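Local coordinates for protein glutaminase 1 (Escherichia coli, PDB 1U60) that catalyses the hydrolysis of L-glutamine to L-glutamate and ammonium as a member of the glutaminase family, whose fold is related to that of the beta-lactamases, at residues G119-T124 and G179-D184; E130-R135 and A185-D190; D12-Q17 and A297-Q302. All blocks are in the same frame, centred on the assembly; numbering follows the deposited sequence.

Overall arrangement
Interactions 1 and 2 are neighbours, their centres about 10 Å apart, while interaction 3 lies on the opposite side of the chain's centre, about 38 Å from the first and about 41 Å from the second, centre to centre. The first two share a stretch of chain: loop 179-184 leads straight into the helix of 185-190, and Arg135 of interaction 2 bonds back to Thr124 O of interaction 1. Interaction 1 is buried, with methyls meeting each other and, like a ring edge, backbone oxygens; interaction 2, at the surface, relies on a salt bridge and a water. Interaction 3, partly buried, pairs the two terminal helices, with small side chains inside and glutamines outside.

Interaction 1 of 3, residues G119-T124 and G179-D184; sequences GAIATT and GYLYCD
Helix 117-126 passes the irregular loop 179-184 most closely at Ala122 and Leu181, whose CA atoms are 5.1 Å apart, and no hydrogen bond joins the two segments. The branch that fills the contact is Leu181 CD1. With CG anti to the backbone N (chi1 -155°), the leucine reaches back to the helix and puts this methyl 3.8 Å from Ala122 CA. The same methyl lies beside Ile121 O and meets Ile121 CG2 at 3.9 Å, where the two branched side chains meet at a slant. The other arm of Ile121 leads away from the loop, and its side chain packs against Ile171, Asn168 and Tyr192; the last two are predicted to bind substrate.

Ala122 CB comes down on a polar atom instead, 3.3 Å from Tyr180 O, a buried carbonyl oxygen with no hydrogen-bonding partner in the model. Further along the loop, the Tyr182 ring presents an edge to the helix: CD2 lies 3.8 Å from Ala122 O, which sits close to the ring plane. The far end of that ring is anchored by a hydrogen bond between Tyr182 OH and Lys88 O. Ser125 OG supplies a polar link between helix and loop, hydrogen-bonded to both Ala122 O and Tyr182 N.

The loop starts at Gly179, whose positive phi (95°) ends helix 166-178 in a Schellman motif, and finishes at Asp184, the N-cap of helix 185-195. Because the two segments meet directly through methyl groups, a ring edge and backbone oxygens, their fit depends on shape, while the polar fixing comes from Ser125 and Lys88 alongside; the contact thus seats the connection between two helices against a third, with Ile121 touching two residues predicted to bind substrate.

Interaction 2 of 3, residues E130-R135 and A185-D190; sequences ENVEQR and AMEACD
Arg135 and Glu187 make the charged link between the start of helix 132-147 and the first turn of helix 185-195. Arg135 NE donates to Glu187 OE2 over 3.0 Å in an almost straight bond (174°). The oxygen lies in the guanidinium plane, but the arginine meets it on its anti side and out of the carboxylate plane, the two flat groups being turned 53° apart. A water adds a second grip on Glu187 OE2, donating at 2.7 Å and accepting a longer bond from Arg135 NH2. NH1 turns the other way, to the backbone oxygens Thr124 O and Ile127 O, so the guanidinium is held from several directions.

Val132 covers the aliphatic part of the glutamate. Its CG2, anti to the backbone N, rests 3.5 Å from Glu187 CG, the two side chains lying alongside and running opposite ways. Asp190 lies crosswise, its OD2 4.1 Å from Val132 CG2, and its OD1 is paired with Arg194, which also takes Glu133 OE1.

The turn before the helix is supplied too: Asn131 OD1 accepts from Gln134 N at 2.9 Å, while Gln134 OE1 accepts from Glu130 N, one residue before the cap, at 2.7 Å, in the carbonyl plane. This is an Asn N-cap opening a helix, with a salt bridge tying its first turn to the neighbouring helix in the helical part of the glutaminase fold.

Interaction 3 of 3, residues D12-Q17 and A297-Q302; sequences DQAYTQ and ASVAKQ
Ala14 is set against Ser298 and Val299 where the N-terminal helix 4-18 crosses the C-terminal helix 290-303. This pair of terminal helices, lying on one face of the five-stranded antiparallel sheet, is a feature of the fold shared with the beta-lactamases. The short segments run roughly antiparallel, at 137°, with their axes approaching to 8.9 Å. Ala14 and Ser298, both small, sit at the crossing, with Val299 beside them: Ala14 CB points at the opposite helix, 3.8 Å from Val299 CG2 and 3.6 Å from Ser298 OG. Val299 also reaches Val43 and Ile45 of strand 42-47, so the crossing is seated on the sheet.

On the more exposed side, Gln13 and Gln302 cross obliquely, yet their amides are nearly parallel, with planes 8° apart. Gln302 has CG beside its backbone N and extends beyond it, which lays the amide along its own helix and over Gln13 CB, 3.6 Å from Gln302 OE1. Gln302 NE2 is turned inward to Ser298 OG, one turn earlier, at 2.9 Å, with the hydroxyl tilted 26° from the amide plane. The same nitrogen bonds to Ala10 O, a polar link between the two helices.

Gln17 approaches from the other end of the contact, and a water bridges Gln17 and Ser298: it donates to Gln17 OE1 at 3.2 Å and lies 2.6 Å from Ser298 OG, to which it is hydrogen-bonded.

Interaction 1 of 3, residues G119-T124 and G179-D184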
loop_
_atom_site.group_PDB
_atom_site.type_symbol
_atom_site.label_atom_id
_atom_site.label_comp_id
_atom_site.label_asym_id
_atom_site.label_seq_id
_atom_site.Cartn_x
_atom_site.Cartn_y
_atom_site.Cartn_z
ATOM N N GLY A 119 -5.873 12.212 10.663
ATOM C CA GLY A 119 -5.305 12.820 9.484
ATOM C C GLY A 119 -6.308 13.598 8.658
ATOM O O GLY A 119 -5.969 14.601 8.044
ATOM N N ALA A 120 -7.547 13.136 8.625
ATOM C CA ALA A 120 -8.555 13.745 7.806
ATOM C C ALA A 120 -8.955 15.067 8.417
ATOM O O ALA A 120 -9.134 16.044 7.726
ATOM C CB ALA A 120 -9.765 12.825 7.694
ATOM N N ILE A 121 -9.079 15.097 9.735
ATOM C CA ILE A 121 -9.408 16.346 10.426
ATOM C C ILE A 121 -8.297 17.383 10.220
ATOM O O ILE A 121 -8.568 18.568 9.968
ATOM C CB ILE A 121 -9.688 16.084 11.919
ATOM C CG1 ILE A 121 -10.997 15.302 12.067
ATOM C CG2 ILE A 121 -9.819 17.403 12.690
ATOM C CD1 ILE A 121 -11.215 14.628 13.420
ATOM N N ALA A 122 -7.059 16.925 10.245
ATOM C CA ALA A 122 -5.877 17.774 9.951
ATOM C C ALA A 122 -5.866 18.248 8.502
ATOM O O ALA A 122 -5.563 19.446 8.244
ATOM C CB ALA A 122 -4.625 17.085 10.298
ATOM N N THR A 123 -6.278 17.380 7.570
ATOM C CA THR A 123 -6.316 17.734 6.140
ATOM C C THR A 123 -7.452 18.785 5.927
ATOM O O THR A 123 -7.285 19.773 5.213
ATOM C CB THR A 123 -6.512 16.517 5.306
ATOM O OG1 THR A 123 -5.452 15.544 5.583
ATOM C CG2 THR A 123 -6.450 16.856 3.809
ATOM N N THR A 124 -8.619 18.574 6.538
ATOM C CA THR A 124 -9.684 19.564 6.499
ATOM C C THR A 124 -9.193 20.928 7.009
ATOM O O THR A 124 -9.539 21.948 6.425
ATOM C CB THR A 124 -10.871 19.057 7.323
ATOM O OG1 THR A 124 -11.451 17.907 6.704
ATOM C CG2 THR A 124 -12.014 20.072 7.387
ATOM N N GLY A 179 0.622 20.447 17.333
ATOM C CA GLY A 179 1.144 21.175 16.191
ATOM C C GLY A 179 0.693 20.652 14.843
ATOM O O GLY A 179 1.182 21.125 13.820
ATOM N N TYR A 180 -0.232 19.698 14.812
ATOM C CA TYR A 180 -0.699 19.110 13.549
ATOM C C TYR A 180 -2.139 19.499 13.170
ATOM O O TYR A 180 -2.843 18.732 12.522
ATOM C CB TYR A 180 -0.478 17.588 13.561
ATOM C CG TYR A 180 1.008 17.191 13.554
ATOM C CD1 TYR A 180 1.700 17.048 12.352
ATOM C CD2 TYR A 180 1.707 17.001 14.741
ATOM C CE1 TYR A 180 3.036 16.730 12.329
ATOM C CE2 TYR A 180 3.084 16.663 14.731
ATOM C CZ TYR A 180 3.731 16.536 13.509
ATOM O OH TYR A 180 5.075 16.210 13.433
ATOM N N LEU A 181 -2.567 20.692 13.564
ATOM C CA LEU A 181 -3.844 21.242 13.164
ATOM C C LEU A 181 -3.646 22.679 12.773
ATOM O O LEU A 181 -2.975 23.426 13.493
ATOM C CB LEU A 181 -4.910 21.123 14.251
ATOM C CG LEU A 181 -6.324 21.128 13.615
ATOM C CD1 LEU A 181 -6.689 19.777 13.084
ATOM C CD2 LEU A 181 -7.412 21.609 14.579
ATOM N N TYR A 182 -4.184 23.054 11.622
ATOM C CA TYR A 182 -3.794 24.301 10.918
ATOM C C TYR A 182 -4.886 25.338 10.891
ATOM O O TYR A 182 -4.780 26.379 10.190
ATOM C CB TYR A 182 -3.234 23.980 9.521
ATOM C CG TYR A 182 -2.252 22.826 9.653
ATOM C CD1 TYR A 182 -0.996 23.038 10.244
ATOM C CD2 TYR A 182 -2.584 21.545 9.281
ATOM C CE1 TYR A 182 -0.090 22.029 10.440
ATOM C CE2 TYR A 182 -1.653 20.445 9.512
ATOM C CZ TYR A 182 -0.419 20.726 10.086
ATOM O OH TYR A 182 0.510 19.761 10.321
ATOM N N CYS A 183 -5.920 25.091 11.674
ATOM C CA CYS A 183 -6.940 26.130 11.964
ATOM C C CYS A 183 -7.521 25.832 13.335
ATOM O O CYS A 183 -7.077 24.894 14.030
ATOM C CB CYS A 183 -8.024 26.202 10.890
ATOM S SG CYS A 183 -9.180 24.792 10.844
ATOM N N ASP A 184 -8.448 26.651 13.759
ATOM C CA ASP A 184 -9.151 26.473 15.027
ATOM C C ASP A 184 -9.703 25.041 15.161
ATOM O O ASP A 184 -10.274 24.522 14.211
ATOM C CB ASP A 184 -10.266 27.501 15.050
ATOM C CG ASP A 184 -11.190 27.356 16.228
ATOM O OD1 ASP A 184 -10.849 27.872 17.332
ATOM O OD2 ASP A 184 -12.301 26.770 16.165
#

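Interaction 2 of 3, residues E130-R135 and A185-D190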
loop_
_atom_site.group_PDB
_atom_site.type_symbol
_atom_site.label_atom_id
_atom_site.label_comp_id
_atom_site.label_asym_id
_atom_site.label_seq_id
_atom_site.Cartn_x
_atom_site.Cartn_y
_atom_site.Cartn_z
ATOM N N GLU A 130 -10.605 31.618 4.409
ATOM C CA GLU A 130 -10.580 32.829 5.242
ATOM C C GLU A 130 -11.399 32.675 6.498
ATOM O O GLU A 130 -11.178 33.390 7.473
ATOM C CB GLU A 130 -11.177 34.000 4.455
ATOM C CG GLU A 130 -10.307 34.392 3.294
ATOM C CD GLU A 130 -9.219 35.342 3.724
ATOM O OE1 GLU A 130 -9.483 36.576 3.689
ATOM O OE2 GLU A 130 -8.127 34.854 4.122
ATOM N N ASN A 131 -12.382 31.774 6.463
ATOM C CA ASN A 131 -13.284 31.530 7.600
ATOM C C ASN A 131 -13.984 30.174 7.444
ATOM O O ASN A 131 -13.870 29.546 6.391
ATOM C CB ASN A 131 -14.344 32.607 7.690
ATOM C CG ASN A 131 -15.124 32.754 6.407
ATOM O OD1 ASN A 131 -15.823 31.831 5.961
ATOM N ND2 ASN A 131 -14.982 33.898 5.780
ATOM N N VAL A 132 -14.719 29.766 8.463
ATOM C CA VAL A 132 -15.251 28.387 8.546
ATOM C C VAL A 132 -16.241 28.093 7.404
ATOM O O VAL A 132 -16.244 27.017 6.805
ATOM C CB VAL A 132 -15.872 28.082 9.924
ATOM C CG1 VAL A 132 -17.030 29.006 10.245
ATOM C CG2 VAL A 132 -16.324 26.616 10.003
ATOM N N GLU A 133 -17.085 29.065 7.070
ATOM C CA GLU A 133 -18.056 28.814 6.009
ATOM C C GLU A 133 -17.423 28.697 4.630
ATOM O O GLU A 133 -17.908 27.905 3.834
ATOM C CB GLU A 133 -19.164 29.863 5.984
ATOM C CG GLU A 133 -19.977 29.861 7.289
ATOM C CD GLU A 133 -20.603 28.500 7.623
ATOM O OE1 GLU A 133 -21.033 27.805 6.649
ATOM O OE2 GLU A 133 -20.688 28.151 8.844
ATOM N N GLN A 134 -16.381 29.479 4.346
ATOM C CA GLN A 134 -15.647 29.325 3.104
ATOM C C GLN A 134 -14.974 27.950 3.072
ATOM O O GLN A 134 -14.958 27.313 2.018
ATOM C CB GLN A 134 -14.588 30.396 2.943
ATOM C CG GLN A 134 -13.803 30.249 1.659
ATOM C CD GLN A 134 -12.881 31.415 1.367
ATOM O OE1 GLN A 134 -12.048 31.754 2.184
ATOM N NE2 GLN A 134 -12.973 31.965 0.166
ATOM N N ARG A 135 -14.443 27.523 4.215
ATOM C CA ARG A 135 -13.793 26.211 4.301
ATOM C C ARG A 135 -14.796 25.134 3.859
ATOM O O ARG A 135 -14.482 24.276 3.050
ATOM C CB ARG A 135 -13.272 25.946 5.705
ATOM C CG ARG A 135 -12.445 24.651 5.853
ATOM C CD ARG A 135 -11.881 24.438 7.278
ATOM N NE ARG A 135 -11.047 25.567 7.626
ATOM C CZ ARG A 135 -9.831 25.772 7.167
ATOM N NH1 ARG A 135 -9.172 24.875 6.425
ATOM N NH2 ARG A 135 -9.220 26.879 7.517
ATOM N N ALA A 185 -9.534 24.412 16.326
ATOM C CA ALA A 185 -9.859 22.992 16.505
ATOM C C ALA A 185 -11.342 22.723 16.239
ATOM O O ALA A 185 -11.676 21.741 15.584
ATOM C CB ALA A 185 -9.469 22.529 17.903
ATOM N N MET A 186 -12.235 23.569 16.753
ATOM C CA MET A 186 -13.650 23.264 16.642
ATOM C C MET A 186 -14.154 23.578 15.221
ATOM O O MET A 186 -14.992 22.864 14.730
ATOM C CB MET A 186 -14.504 23.861 17.793
ATOM C CG MET A 186 -14.288 23.052 19.164
ATOM S SD MET A 186 -14.382 21.117 19.256
ATOM C CE MET A 186 -12.709 20.662 18.868
ATOM N N GLU A 187 -13.582 24.586 14.548
ATOM C CA GLU A 187 -13.820 24.780 13.110
ATOM C C GLU A 187 -13.457 23.555 12.281
ATOM O O GLU A 187 -14.225 23.151 11.409
ATOM C CB GLU A 187 -13.010 25.994 12.606
ATOM C CG GLU A 187 -12.986 26.209 11.087
ATOM C CD GLU A 187 -12.292 27.512 10.667
ATOM O OE1 GLU A 187 -11.987 28.339 11.594
ATOM O OE2 GLU A 187 -12.067 27.708 9.420
ATOM N N ALA A 188 -12.265 23.017 12.498
ATOM C CA ALA A 188 -11.858 21.818 11.781
ATOM C C ALA A 188 -12.811 20.658 12.044
ATOM O O ALA A 188 -13.189 19.923 11.126
ATOM C CB ALA A 188 -10.444 21.418 12.138
ATOM N N CYS A 189 -13.212 20.498 13.292
ATOM C CA CYS A 189 -14.057 19.379 13.674
ATOM C C CYS A 189 -15.429 19.566 13.030
ATOM O O CYS A 189 -15.999 18.640 12.471
ATOM C CB CYS A 189 -14.111 19.245 15.197
ATOM S SG CYS A 189 -15.063 17.814 15.771
ATOM N N ASP A 190 -15.954 20.778 13.072
ATOM C CA ASP A 190 -17.246 21.069 12.496
ATOM C C ASP A 190 -17.229 20.742 10.987
ATOM O O ASP A 190 -18.093 20.045 10.505
ATOM C CB ASP A 190 -17.551 22.552 12.763
ATOM C CG ASP A 190 -18.789 23.090 12.057
ATOM O OD1 ASP A 190 -19.631 22.349 11.460
ATOM O OD2 ASP A 190 -18.986 24.322 12.058
HETATM O O HOH W 1 -10.505 29.688 8.554
#

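Interaction 3 of 3, residues D12-Q17 and A297-Q302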
loop_
_atom_site.group_PDB
_atom_site.type_symbol
_atom_site.label_atom_id
_atom_site.label_comp_id
_atom_site.label_asym_id
_atom_site.label_seq_id
_atom_site.Cartn_x
_atom_site.Cartn_y
_atom_site.Cartn_z
ATOM N N ASP A 12 -23.793 -6.593 -13.758
ATOM C CA ASP A 12 -24.925 -7.534 -13.600
ATOM C C ASP A 12 -24.573 -8.805 -12.838
ATOM O O ASP A 12 -25.265 -9.186 -11.884
ATOM C CB ASP A 12 -25.526 -7.896 -14.977
ATOM C CG ASP A 12 -26.345 -6.735 -15.575
ATOM O OD1 ASP A 12 -26.580 -5.733 -14.880
ATOM O OD2 ASP A 12 -26.818 -6.768 -16.725
ATOM N N GLN A 13 -23.481 -9.441 -13.216
ATOM C CA GLN A 13 -23.044 -10.667 -12.540
ATOM C C GLN A 13 -22.569 -10.417 -11.116
ATOM O O GLN A 13 -22.835 -11.219 -10.218
ATOM C CB GLN A 13 -21.973 -11.365 -13.378
ATOM C CG GLN A 13 -22.538 -11.757 -14.754
ATOM C CD GLN A 13 -21.608 -12.590 -15.636
ATOM O OE1 GLN A 13 -20.431 -12.804 -15.305
ATOM N NE2 GLN A 13 -22.145 -13.066 -16.770
ATOM N N ALA A 14 -21.878 -9.303 -10.874
ATOM C CA ALA A 14 -21.498 -8.998 -9.501
ATOM C C ALA A 14 -22.710 -8.803 -8.594
ATOM O O ALA A 14 -22.692 -9.207 -7.439
ATOM C CB ALA A 14 -20.604 -7.727 -9.452
ATOM N N TYR A 15 -23.710 -8.106 -9.115
ATOM C CA TYR A 15 -24.944 -7.831 -8.393
ATOM C C TYR A 15 -25.670 -9.171 -8.165
ATOM O O TYR A 15 -26.060 -9.484 -7.051
ATOM C CB TYR A 15 -25.827 -6.878 -9.197
ATOM C CG TYR A 15 -27.154 -6.660 -8.557
ATOM C CD1 TYR A 15 -27.316 -5.778 -7.491
ATOM C CD2 TYR A 15 -28.284 -7.356 -9.010
ATOM C CE1 TYR A 15 -28.559 -5.600 -6.866
ATOM C CE2 TYR A 15 -29.521 -7.186 -8.387
ATOM C CZ TYR A 15 -29.658 -6.309 -7.321
ATOM O OH TYR A 15 -30.883 -6.143 -6.691
ATOM N N THR A 16 -25.798 -9.969 -9.208
ATOM C CA THR A 16 -26.557 -11.246 -9.056
ATOM C C THR A 16 -25.909 -12.130 -8.024
ATOM O O THR A 16 -26.595 -12.669 -7.147
ATOM C CB THR A 16 -26.701 -11.978 -10.375
ATOM O OG1 THR A 16 -27.399 -11.145 -11.307
ATOM C CG2 THR A 16 -27.556 -13.301 -10.215
ATOM N N GLN A 17 -24.586 -12.236 -8.090
ATOM C CA GLN A 17 -23.841 -13.138 -7.246
ATOM C C GLN A 17 -23.824 -12.716 -5.770
ATOM O O GLN A 17 -23.800 -13.574 -4.875
ATOM C CB GLN A 17 -22.414 -13.314 -7.805
ATOM C CG GLN A 17 -21.488 -14.164 -6.951
ATOM C CD GLN A 17 -20.211 -14.611 -7.674
ATOM O OE1 GLN A 17 -19.953 -14.228 -8.831
ATOM N NE2 GLN A 17 -19.433 -15.469 -7.006
ATOM N N ALA A 297 -14.891 -6.056 -5.883
ATOM C CA ALA A 297 -13.880 -7.063 -6.176
ATOM C C ALA A 297 -14.283 -7.930 -7.355
ATOM O O ALA A 297 -13.477 -8.279 -8.207
ATOM C CB ALA A 297 -13.619 -7.926 -4.932
ATOM N N SER A 298 -15.570 -8.303 -7.401
ATOM C CA SER A 298 -16.063 -9.138 -8.490
ATOM C C SER A 298 -15.908 -8.469 -9.863
ATOM O O SER A 298 -15.400 -9.052 -10.806
ATOM C CB SER A 298 -17.526 -9.509 -8.252
ATOM O OG SER A 298 -17.994 -10.266 -9.378
ATOM N N VAL A 299 -16.305 -7.197 -9.982
ATOM C CA VAL A 299 -16.172 -6.496 -11.229
ATOM C C VAL A 299 -14.692 -6.466 -11.646
ATOM O O VAL A 299 -14.338 -6.762 -12.804
ATOM C CB VAL A 299 -16.759 -5.070 -11.125
ATOM C CG1 VAL A 299 -16.465 -4.216 -12.416
ATOM C CG2 VAL A 299 -18.272 -5.105 -10.880
ATOM N N ALA A 300 -13.823 -6.114 -10.684
ATOM C CA ALA A 300 -12.425 -5.951 -10.981
ATOM C C ALA A 300 -11.843 -7.312 -11.409
ATOM O O ALA A 300 -11.035 -7.383 -12.350
ATOM C CB ALA A 300 -11.664 -5.396 -9.775
ATOM N N LYS A 301 -12.278 -8.383 -10.764
ATOM C CA LYS A 301 -11.744 -9.718 -11.071
ATOM C C LYS A 301 -12.233 -10.179 -12.449
ATOM O O LYS A 301 -11.486 -10.751 -13.245
ATOM C CB LYS A 301 -12.203 -10.720 -10.040
ATOM C CG LYS A 301 -11.648 -12.122 -10.255
ATOM C CD LYS A 301 -11.710 -12.960 -8.983
ATOM C CE LYS A 301 -11.081 -14.341 -9.195
ATOM N NZ LYS A 301 -12.082 -15.420 -8.976
ATOM N N GLN A 302 -13.500 -9.942 -12.726
ATOM C CA GLN A 302 -14.091 -10.335 -14.010
ATOM C C GLN A 302 -13.432 -9.580 -15.166
ATOM O O GLN A 302 -13.267 -10.153 -16.236
ATOM C CB GLN A 302 -15.583 -10.053 -14.049
ATOM C CG GLN A 302 -16.495 -10.963 -13.225
ATOM C CD GLN A 302 -17.948 -10.497 -13.321
ATOM O OE1 GLN A 302 -18.583 -10.665 -14.380
ATOM N NE2 GLN A 302 -18.446 -9.829 -12.260
HETATM O O HOH W 2 -17.138 -12.738 -9.453
#